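Local atomic coordinates of ectoine dioxygenase (Sphingopyxis alaskensis, PDB entry 4MHR), a protein that catalyses the iron- and 2-oxoglutarate-dependent hydroxylation of L-ectoine to 5-hydroxyectoine, a compatible solute that helps cells survive extreme osmotic stress. Residues Ile97-Glu102 against Gln135-Tyr140; Ser171-Leu176 against Arg264-Leu269; His152-Thr157 against Leu251-Asn256. All coordinates share one frame; numbering follows the deposited sequence.

Interaction 1 of 3, residues Ile97-Glu102 against Gln135-Tyr140; sequences IRSIFE and QSRLNY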
loop_
_atom_site.group_PDB
_atom_site.type_symbol
_atom_site.label_atom_id
_atom_site.label_comp_id
_atom_site.label_asym_id
_atom_site.label_seq_id
_atom_site.Cartn_x
_atom_site.Cartn_y
_atom_site.Cartn_z
ATOM N N ILE A 97 12.833 15.965 -1.044
ATOM C CA ILE A 97 12.291 14.690 -0.518
ATOM C C ILE A 97 11.070 14.238 -1.361
ATOM O O ILE A 97 10.257 15.060 -1.793
ATOM C CB ILE A 97 11.977 14.781 0.978
ATOM C CG1 ILE A 97 13.276 14.932 1.758
ATOM C CG2 ILE A 97 11.332 13.513 1.532
ATOM C CD1 ILE A 97 13.097 15.207 3.227
ATOM N N ARG A 98 11.057 12.966 -1.727
ATOM C CA ARG A 98 9.888 12.351 -2.362
ATOM C C ARG A 98 9.190 11.305 -1.457
ATOM O O ARG A 98 7.950 11.305 -1.385
ATOM C CB ARG A 98 10.226 11.763 -3.690
ATOM C CG ARG A 98 10.580 12.828 -4.760
ATOM C CD ARG A 98 9.385 13.672 -5.279
ATOM N NE ARG A 98 9.852 14.875 -6.007
ATOM C CZ ARG A 98 10.023 16.067 -5.426
ATOM N NH1 ARG A 98 9.792 16.214 -4.139
ATOM N NH2 ARG A 98 10.457 17.108 -6.122
ATOM N N SER A 99 9.973 10.452 -0.784
ATOM C CA SER A 99 9.485 9.482 0.243
ATOM C C SER A 99 10.386 9.368 1.496
ATOM O O SER A 99 11.627 9.407 1.406
ATOM C CB SER A 99 9.399 8.063 -0.302
ATOM O OG SER A 99 8.689 8.006 -1.495
ATOM N N ILE A 100 9.722 9.200 2.630
ATOM C CA ILE A 100 10.308 8.786 3.899
ATOM C C ILE A 100 9.747 7.391 4.334
ATOM O O ILE A 100 8.535 7.254 4.575
ATOM C CB ILE A 100 10.001 9.795 4.984
ATOM C CG1 ILE A 100 10.410 11.231 4.609
ATOM C CG2 ILE A 100 10.707 9.426 6.300
ATOM C CD1 ILE A 100 9.830 12.291 5.544
ATOM N N PHE A 101 10.607 6.381 4.326
ATOM C CA PHE A 101 10.267 4.994 4.747
ATOM C C PHE A 101 10.329 4.879 6.254
ATOM O O PHE A 101 10.929 5.734 6.914
ATOM C CB PHE A 101 11.230 3.988 4.111
ATOM C CG PHE A 101 10.947 3.708 2.660
ATOM C CD1 PHE A 101 10.064 2.706 2.293
ATOM C CD2 PHE A 101 11.542 4.466 1.650
ATOM C CE1 PHE A 101 9.807 2.433 0.971
ATOM C CE2 PHE A 101 11.262 4.211 0.313
ATOM C CZ PHE A 101 10.399 3.184 -0.031
ATOM N N GLU A 102 9.662 3.884 6.808
ATOM C CA GLU A 102 9.676 3.628 8.254
ATOM C C GLU A 102 9.055 4.737 9.058
ATOM O O GLU A 102 9.409 4.985 10.245
ATOM C CB GLU A 102 11.112 3.333 8.740
ATOM C CG GLU A 102 11.662 2.018 8.255
ATOM C CD GLU A 102 10.972 0.882 9.029
ATOM O OE1 GLU A 102 11.165 0.818 10.263
ATOM O OE2 GLU A 102 10.175 0.110 8.436
ATOM N N GLN A 135 6.017 -2.423 6.047
ATOM C CA GLN A 135 6.681 -1.276 5.439
ATOM C C GLN A 135 5.750 -0.141 5.635
ATOM O O GLN A 135 4.533 -0.338 5.591
ATOM C CB GLN A 135 6.829 -1.505 3.941
ATOM C CG GLN A 135 7.438 -0.326 3.193
ATOM C CD GLN A 135 7.359 -0.542 1.701
ATOM O OE1 GLN A 135 6.455 -0.012 1.007
ATOM N NE2 GLN A 135 8.251 -1.370 1.200
ATOM N N SER A 136 6.278 1.066 5.756
ATOM C CA SER A 136 5.494 2.303 5.735
ATOM C C SER A 136 6.224 3.392 4.964
ATOM O O SER A 136 7.469 3.337 4.811
ATOM C CB SER A 136 5.178 2.783 7.128
ATOM O OG SER A 136 6.311 3.234 7.851
ATOM N N ARG A 137 5.484 4.370 4.437
ATOM C CA ARG A 137 6.167 5.467 3.695
ATOM C C ARG A 137 5.294 6.654 3.750
ATOM O O ARG A 137 4.075 6.505 3.575
ATOM C CB ARG A 137 6.314 5.269 2.191
ATOM C CG ARG A 137 6.749 3.992 1.624
ATOM C CD ARG A 137 6.284 3.877 0.166
ATOM N NE ARG A 137 6.972 4.811 -0.699
ATOM C CZ ARG A 137 7.581 4.500 -1.850
ATOM N NH1 ARG A 137 7.601 3.252 -2.318
ATOM N NH2 ARG A 137 8.178 5.465 -2.542
ATOM N N LEU A 138 5.916 7.818 3.892
ATOM C CA LEU A 138 5.273 9.105 3.675
ATOM C C LEU A 138 5.756 9.569 2.311
ATOM O O LEU A 138 6.985 9.660 2.020
ATOM C CB LEU A 138 5.543 10.096 4.777
ATOM C CG LEU A 138 5.102 11.550 4.477
ATOM C CD1 LEU A 138 3.645 11.727 4.167
ATOM C CD2 LEU A 138 5.522 12.491 5.585
ATOM N N ASN A 139 4.782 9.767 1.434
ATOM C CA ASN A 139 5.040 10.166 0.045
ATOM C C ASN A 139 4.569 11.574 -0.261
ATOM O O ASN A 139 3.477 11.971 0.173
ATOM C CB ASN A 139 4.314 9.252 -0.900
ATOM C CG ASN A 139 4.732 7.822 -0.745
ATOM O OD1 ASN A 139 3.906 6.900 -0.537
ATOM N ND2 ASN A 139 6.026 7.609 -0.842
ATOM N N TYR A 140 5.369 12.276 -1.064
ATOM C CA TYR A 140 5.063 13.623 -1.571
ATOM C C TYR A 140 5.436 13.706 -3.023
ATOM O O TYR A 140 6.582 13.424 -3.418
ATOM C CB TYR A 140 5.853 14.635 -0.847
ATOM C CG TYR A 140 5.626 16.026 -1.363
ATOM C CD1 TYR A 140 6.511 16.623 -2.302
ATOM C CD2 TYR A 140 4.541 16.740 -0.936
ATOM C CE1 TYR A 140 6.282 17.901 -2.754
ATOM C CE2 TYR A 140 4.300 18.007 -1.395
ATOM C CZ TYR A 140 5.163 18.581 -2.269
ATOM O OH TYR A 140 4.883 19.837 -2.657
HETATM O O HOH W 1 9.146 0.793 6.049
#
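Gln135, which binds L-ectoine, meets Phe101 at the edge of its ring: CD of Gln135 lies in the ring plane, 3.9 Å from Phe101 CE1. The chain is extended, and its NE2 is hydrogen-bonded to Leu292 O. At Ser136 the backbone O accepts from Glu102 N at 3.0 Å, a bent bond with the donor well above the carbonyl plane. Water 1 adds to this join, accepting from Ser136 N and lying 2.7 Å from Glu102 OE2, while Arg294 pairs with the other oxygen of that carboxylate. Arg137 runs alongside Phe101 and bends at chi3 (68°), which lays one face of its guanidinium over Phe101 CZ, 3.6 Å from Arg137 CZ. Its NH2 then reaches, in the guanidinium plane, Ser99 OG at 2.8 Å. The two strands are antiparallel neighbours in the large sheet of the cupin fold, and Arg98 and Ser99 form a classic beta bulge against Val89 on the far side. Leu138 exchanges two backbone bonds with Ile100, Ile100 N to Leu138 O and Leu138 N to Ile100 O, both 2.8 Å, and its CD2 packs against Ile100 CD1 on the sheet face covered by helix 63-78. Tyr140 N donates to Arg98 O at 2.8 Å, and NH1 of Arg98 sits at the tyrosine ring edge, 3.8 Å from Tyr140 CD1, while Arg98 NE is salt-bridged to Glu91.

Interaction 2 of 3, residues Ser171-Leu176 against Arg264-Leu269; sequences SMSVLL and RANAFL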
loop_
_atom_site.group_PDB
_atom_site.type_symbol
_atom_site.label_atom_id
_atom_site.label_comp_id
_atom_site.label_asym_id
_atom_site.label_seq_id
_atom_site.Cartn_x
_atom_site.Cartn_y
_atom_site.Cartn_z
ATOM N N SER A 171 -2.244 -2.983 1.659
ATOM C CA SER A 171 -1.774 -1.601 1.827
ATOM C C SER A 171 -2.910 -0.662 2.095
ATOM O O SER A 171 -4.049 -0.832 1.569
ATOM C CB SER A 171 -1.059 -1.147 0.572
ATOM O OG SER A 171 0.004 -2.068 0.342
ATOM N N MET A 172 -2.664 0.278 2.976
ATOM C CA MET A 172 -3.571 1.417 3.112
ATOM C C MET A 172 -2.923 2.779 2.787
ATOM O O MET A 172 -1.850 3.111 3.327
ATOM C CB MET A 172 -4.091 1.480 4.500
ATOM C CG MET A 172 -4.590 0.194 4.999
ATOM S SD MET A 172 -5.734 0.457 6.347
ATOM C CE MET A 172 -5.812 -1.208 6.899
ATOM N N SER A 173 -3.553 3.555 1.886
ATOM C CA SER A 173 -3.096 4.893 1.514
ATOM C C SER A 173 -4.025 5.897 2.176
ATOM O O SER A 173 -5.212 5.932 1.865
ATOM C CB SER A 173 -3.039 5.051 -0.011
ATOM O OG SER A 173 -2.577 6.376 -0.316
ATOM N N VAL A 174 -3.544 6.637 3.179
ATOM C CA VAL A 174 -4.346 7.701 3.815
ATOM C C VAL A 174 -4.004 9.006 3.108
ATOM O O VAL A 174 -2.849 9.475 3.180
ATOM C CB VAL A 174 -3.935 7.846 5.279
ATOM C CG1 VAL A 174 -4.713 8.912 5.998
ATOM C CG2 VAL A 174 -3.972 6.538 5.963
ATOM N N LEU A 175 -4.965 9.556 2.388
ATOM C CA LEU A 175 -4.726 10.773 1.579
ATOM C C LEU A 175 -4.557 12.013 2.474
ATOM O O LEU A 175 -5.303 12.214 3.413
ATOM C CB LEU A 175 -5.832 11.028 0.583
ATOM C CG LEU A 175 -6.202 9.870 -0.318
ATOM C CD1 LEU A 175 -7.259 10.389 -1.282
ATOM C CD2 LEU A 175 -5.025 9.293 -1.064
ATOM N N LEU A 176 -3.484 12.750 2.247
ATOM C CA LEU A 176 -3.158 13.952 3.054
ATOM C C LEU A 176 -3.256 15.222 2.243
ATOM O O LEU A 176 -3.259 16.301 2.787
ATOM C CB LEU A 176 -1.782 13.849 3.635
ATOM C CG LEU A 176 -1.567 12.678 4.622
ATOM C CD1 LEU A 176 -0.107 12.504 4.931
ATOM C CD2 LEU A 176 -2.305 12.920 5.897
ATOM N N ARG A 264 0.383 15.782 -4.540
ATOM C CA ARG A 264 -0.213 14.581 -3.934
ATOM C C ARG A 264 0.626 14.197 -2.767
ATOM O O ARG A 264 1.867 14.262 -2.851
ATOM C CB ARG A 264 -0.157 13.402 -4.896
ATOM C CG ARG A 264 -1.319 13.341 -5.842
ATOM C CD ARG A 264 -1.292 12.009 -6.577
ATOM N NE ARG A 264 -1.802 10.881 -5.772
ATOM C CZ ARG A 264 -1.097 9.832 -5.322
ATOM N NH1 ARG A 264 0.212 9.699 -5.547
ATOM N NH2 ARG A 264 -1.726 8.889 -4.614
ATOM N N ALA A 265 -0.026 13.803 -1.682
ATOM C CA ALA A 265 0.702 13.397 -0.498
ATOM C C ALA A 265 -0.160 12.331 0.236
ATOM O O ALA A 265 -1.363 12.502 0.402
ATOM C CB ALA A 265 0.959 14.616 0.402
ATOM N N ASN A 266 0.477 11.258 0.673
ATOM C CA ASN A 266 -0.187 10.229 1.400
ATOM C C ASN A 266 0.762 9.569 2.326
ATOM O O ASN A 266 2.023 9.655 2.132
ATOM C CB ASN A 266 -0.770 9.208 0.443
ATOM C CG ASN A 266 0.275 8.304 -0.140
ATOM O OD1 ASN A 266 1.290 8.757 -0.616
ATOM N ND2 ASN A 266 0.063 7.010 -0.032
ATOM N N ALA A 267 0.170 8.970 3.363
ATOM C CA ALA A 267 0.841 8.024 4.221
ATOM C C ALA A 267 0.417 6.606 3.779
ATOM O O ALA A 267 -0.777 6.286 3.742
ATOM C CB ALA A 267 0.434 8.307 5.659
ATOM N N PHE A 268 1.386 5.762 3.467
ATOM C CA PHE A 268 1.189 4.433 2.955
ATOM C C PHE A 268 1.599 3.456 4.063
ATOM O O PHE A 268 2.768 3.442 4.453
ATOM C CB PHE A 268 2.069 4.303 1.718
ATOM C CG PHE A 268 2.032 2.986 1.025
ATOM C CD1 PHE A 268 0.939 2.636 0.232
ATOM C CD2 PHE A 268 3.179 2.149 1.003
ATOM C CE1 PHE A 268 0.943 1.434 -0.470
ATOM C CE2 PHE A 268 3.179 0.957 0.278
ATOM C CZ PHE A 268 2.043 0.583 -0.448
ATOM N N LEU A 269 0.663 2.632 4.528
ATOM C CA LEU A 269 0.922 1.627 5.575
ATOM C C LEU A 269 0.697 0.231 5.021
ATOM O O LEU A 269 -0.373 -0.019 4.491
ATOM C CB LEU A 269 -0.005 1.885 6.742
ATOM C CG LEU A 269 0.065 3.275 7.382
ATOM C CD1 LEU A 269 -1.035 3.506 8.395
ATOM C CD2 LEU A 269 1.414 3.427 8.084
#
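Ser171 and Phe268 meet at one end of an antiparallel ladder between two inner strands of the large cupin sheet, on its active-site side. Phe268 leaves the backbone with CG anti to N (chi1 179°). From CB the side chain passes to CG and the ring; Phe268 CD1 comes within 4.2 Å of Met172 O, then Phe268 CE1 touches Ser171 CB at 3.4 Å, and Phe268 CZ lies 3.4 Å from Ser171 OG. CE2, on the other flank of the Phe268 ring, packs against the ectoine-binding Gln135, and Asp154 of helix 154-162 also borders the ring. A serine in place of Phe268 would probably leave a gap beside Ser171 and take away the contact with Gln135. Behind this ring the backbones pair regularly: Met172 and Leu269 exchange two bonds, that from Met172 N to Leu269 O being nearly straight at 175°, and Val174 and Ala267 exchange two more. On the sheet face opposite Phe268, Leu176 CD1 packs 4.3 Å from Ala267 CB. The ladder finishes where Leu176 N donates to Ala265 O at 2.8 Å, with the donor tilted 28° from the carbonyl plane.

Interaction 3 of 3, residues His152-Thr157 against Leu251-Asn256; sequences HSDFET and LMHGSN
His152 and His253 are two of the three iron ligands of the facial triad of two histidines and one carboxylate, and Asp154 is the third; the model is the apo form, without the metal. Two backbone hydrogen bonds join the segments: His152 N donates to His253 O and His253 N to His152 O, both at 3.0 Å, making an antiparallel hydrogen-bonded pair that brings both imidazoles onto one face.

Among the rings, the planes are 55° apart, and CE1 of His253 lies over one face of His152. Both histidines hold CG between the backbone N and the carbonyl carbon (chi1 58° for His152, 71° for His253), which brings His152 NE2 to 3.3 Å from His253 NE2 without a bond. The Asp154 and His253 side chains cross at about a right angle, with Asp154 OD2 3.5 Å from His253 CE1.

The polar ends converge on water 2, which lies 2.9 Å from His152 NE2, also meets His253 NE2, and donates to Asp154 OD1 at 2.6 Å; one water thus bridges all three ligand residues, consistent with its standing near the place the iron would take. Second-shell bonds fix the rings: His253 ND1 donates in its ring plane to Leu251 O, and His152 ND1 is hydrogen-bonded to Tyr150 O. Water 3 links Asp154 N to Leu251 O.

By van der Waals contact, Met252, bent at chi2 and chi3, sets SD 3.4 Å from His152 C. Ser153 OG, hydrogen-bonded to Asn250 OD1, also caps helix 154-162 through weak bonds. Ser153 separates strand 149-152 from that helix, which Asp154 begins, while strand 253-255 runs between strands 149-152 and 187-188.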
loop_
_atom_site.group_PDB
_atom_site.type_symbol
_atom_site.label_atom_id
_atom_site.label_comp_id
_atom_site.label_asym_id
_atom_site.label_seq_id
_atom_site.Cartn_x
_atom_site.Cartn_y
_atom_site.Cartn_z
ATOM N N HIS A 152 2.671 -2.069 -11.271
ATOM C CA HIS A 152 3.263 -3.206 -10.595
ATOM C C HIS A 152 2.255 -3.753 -9.564
ATOM O O HIS A 152 1.235 -3.090 -9.178
ATOM C CB HIS A 152 4.576 -2.786 -9.866
ATOM C CG HIS A 152 4.354 -1.692 -8.860
ATOM N ND1 HIS A 152 3.934 -0.422 -9.231
ATOM C CD2 HIS A 152 4.361 -1.701 -7.503
ATOM C CE1 HIS A 152 3.751 0.326 -8.151
ATOM N NE2 HIS A 152 4.003 -0.426 -7.089
ATOM N N SER A 153 2.550 -4.986 -9.193
ATOM C CA SER A 153 1.968 -5.668 -8.059
ATOM C C SER A 153 2.998 -5.620 -6.944
ATOM O O SER A 153 4.059 -6.161 -7.072
ATOM C CB SER A 153 1.716 -7.124 -8.392
ATOM O OG SER A 153 1.524 -7.863 -7.129
ATOM N N ASP A 154 2.693 -5.012 -5.842
ATOM C CA ASP A 154 3.614 -5.041 -4.705
ATOM C C ASP A 154 3.995 -6.448 -4.308
ATOM O O ASP A 154 5.150 -6.695 -3.938
ATOM C CB ASP A 154 2.952 -4.388 -3.487
ATOM C CG ASP A 154 2.720 -2.876 -3.671
ATOM O OD1 ASP A 154 3.511 -2.225 -4.372
ATOM O OD2 ASP A 154 1.760 -2.365 -3.075
ATOM N N PHE A 155 3.048 -7.396 -4.413
ATOM C CA PHE A 155 3.318 -8.720 -3.900
ATOM C C PHE A 155 4.438 -9.379 -4.683
ATOM O O PHE A 155 5.226 -10.143 -4.138
ATOM C CB PHE A 155 2.076 -9.570 -3.855
ATOM C CG PHE A 155 2.375 -11.018 -3.512
ATOM C CD1 PHE A 155 2.655 -11.364 -2.188
ATOM C CD2 PHE A 155 2.439 -11.995 -4.531
ATOM C CE1 PHE A 155 2.968 -12.671 -1.860
ATOM C CE2 PHE A 155 2.750 -13.315 -4.209
ATOM C CZ PHE A 155 3.038 -13.631 -2.863
ATOM N N GLU A 156 4.513 -9.128 -5.996
ATOM C CA GLU A 156 5.529 -9.806 -6.815
ATOM C C GLU A 156 6.931 -9.417 -6.319
ATOM O O GLU A 156 7.810 -10.287 -6.211
ATOM C CB GLU A 156 5.366 -9.534 -8.303
ATOM C CG GLU A 156 6.172 -10.439 -9.242
ATOM C CD GLU A 156 7.604 -9.923 -9.544
ATOM O OE1 GLU A 156 7.929 -8.836 -9.093
ATOM O OE2 GLU A 156 8.405 -10.674 -10.191
ATOM N N THR A 157 7.108 -8.134 -5.954
ATOM C CA THR A 157 8.331 -7.706 -5.293
ATOM C C THR A 157 8.519 -8.237 -3.886
ATOM O O THR A 157 9.618 -8.712 -3.534
ATOM C CB THR A 157 8.446 -6.199 -5.296
ATOM O OG1 THR A 157 8.556 -5.795 -6.647
ATOM C CG2 THR A 157 9.657 -5.665 -4.457
ATOM N N LEU A 251 -2.803 -6.458 -6.062
ATOM C CA LEU A 251 -3.551 -5.693 -7.021
ATOM C C LEU A 251 -2.625 -4.850 -7.946
ATOM O O LEU A 251 -1.665 -4.183 -7.504
ATOM C CB LEU A 251 -4.488 -4.725 -6.316
ATOM C CG LEU A 251 -5.503 -3.952 -7.193
ATOM C CD1 LEU A 251 -6.468 -4.924 -7.860
ATOM C CD2 LEU A 251 -6.171 -2.895 -6.363
ATOM N N MET A 252 -2.898 -4.900 -9.220
ATOM C CA MET A 252 -2.029 -4.207 -10.251
ATOM C C MET A 252 -2.377 -2.746 -10.249
ATOM O O MET A 252 -3.543 -2.368 -10.441
ATOM C CB MET A 252 -2.283 -4.775 -11.662
ATOM C CG MET A 252 -1.229 -4.372 -12.730
ATOM S SD MET A 252 0.490 -4.799 -12.292
ATOM C CE MET A 252 0.419 -6.528 -12.510
ATOM N N HIS A 253 -1.382 -1.903 -9.982
ATOM C CA HIS A 253 -1.668 -0.508 -9.824
ATOM C C HIS A 253 -0.500 0.378 -10.253
ATOM O O HIS A 253 0.697 -0.050 -10.407
ATOM C CB HIS A 253 -2.061 -0.201 -8.343
ATOM C CG HIS A 253 -0.913 -0.304 -7.400
ATOM N ND1 HIS A 253 -0.408 -1.516 -6.985
ATOM C CD2 HIS A 253 -0.079 0.630 -6.899
ATOM C CE1 HIS A 253 0.606 -1.316 -6.169
ATOM N NE2 HIS A 253 0.844 -0.030 -6.112
ATOM N N GLY A 254 -0.805 1.645 -10.375
ATOM C CA GLY A 254 0.216 2.653 -10.841
ATOM C C GLY A 254 -0.388 4.042 -10.932
ATOM O O GLY A 254 -1.535 4.208 -10.528
ATOM N N SER A 255 0.400 5.055 -11.348
ATOM C CA SER A 255 -0.158 6.408 -11.529
ATOM C C SER A 255 0.503 7.118 -12.653
ATOM O O SER A 255 1.703 6.823 -12.996
ATOM C CB SER A 255 -0.071 7.247 -10.236
ATOM O OG SER A 255 1.254 7.284 -9.796
ATOM N N ASN A 256 -0.287 8.000 -13.310
ATOM C CA ASN A 256 0.293 8.917 -14.311
ATOM C C ASN A 256 1.059 9.986 -13.589
ATOM O O ASN A 256 0.978 10.141 -12.339
ATOM C CB ASN A 256 -0.768 9.557 -15.186
ATOM C CG ASN A 256 -1.419 8.569 -16.138
ATOM O OD1 ASN A 256 -2.650 8.409 -16.177
ATOM N ND2 ASN A 256 -0.611 7.889 -16.892
HETATM O O HOH W 2 3.333 0.412 -4.384
HETATM O O HOH W 3 -0.031 -4.254 -5.222
#

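How the interactions relate
From the N terminus, interaction 1 comes first: strand 97-101 leads into a largely helical excursion that closes when strand 131-141 returns beside it. It is complete before the others begin. Interactions 2 and 3 then cross, since their segments alternate along the chain: 152-157, 171-176, 251-256, 264-269. Interactions 1 and 2 belong to one large sheet, where strands 131-141 and 264-273 are neighbours, joined by Arg137 O with Phe268 N and Asn139 N with Asn266 O. Interaction 3 ties helix 154-162 to the smaller sheet, and Asp154 packs against Ser171 and Phe268. Phe268, which touches both Gln135 and Asp154, links the ectoine-binding residue to the iron ligands.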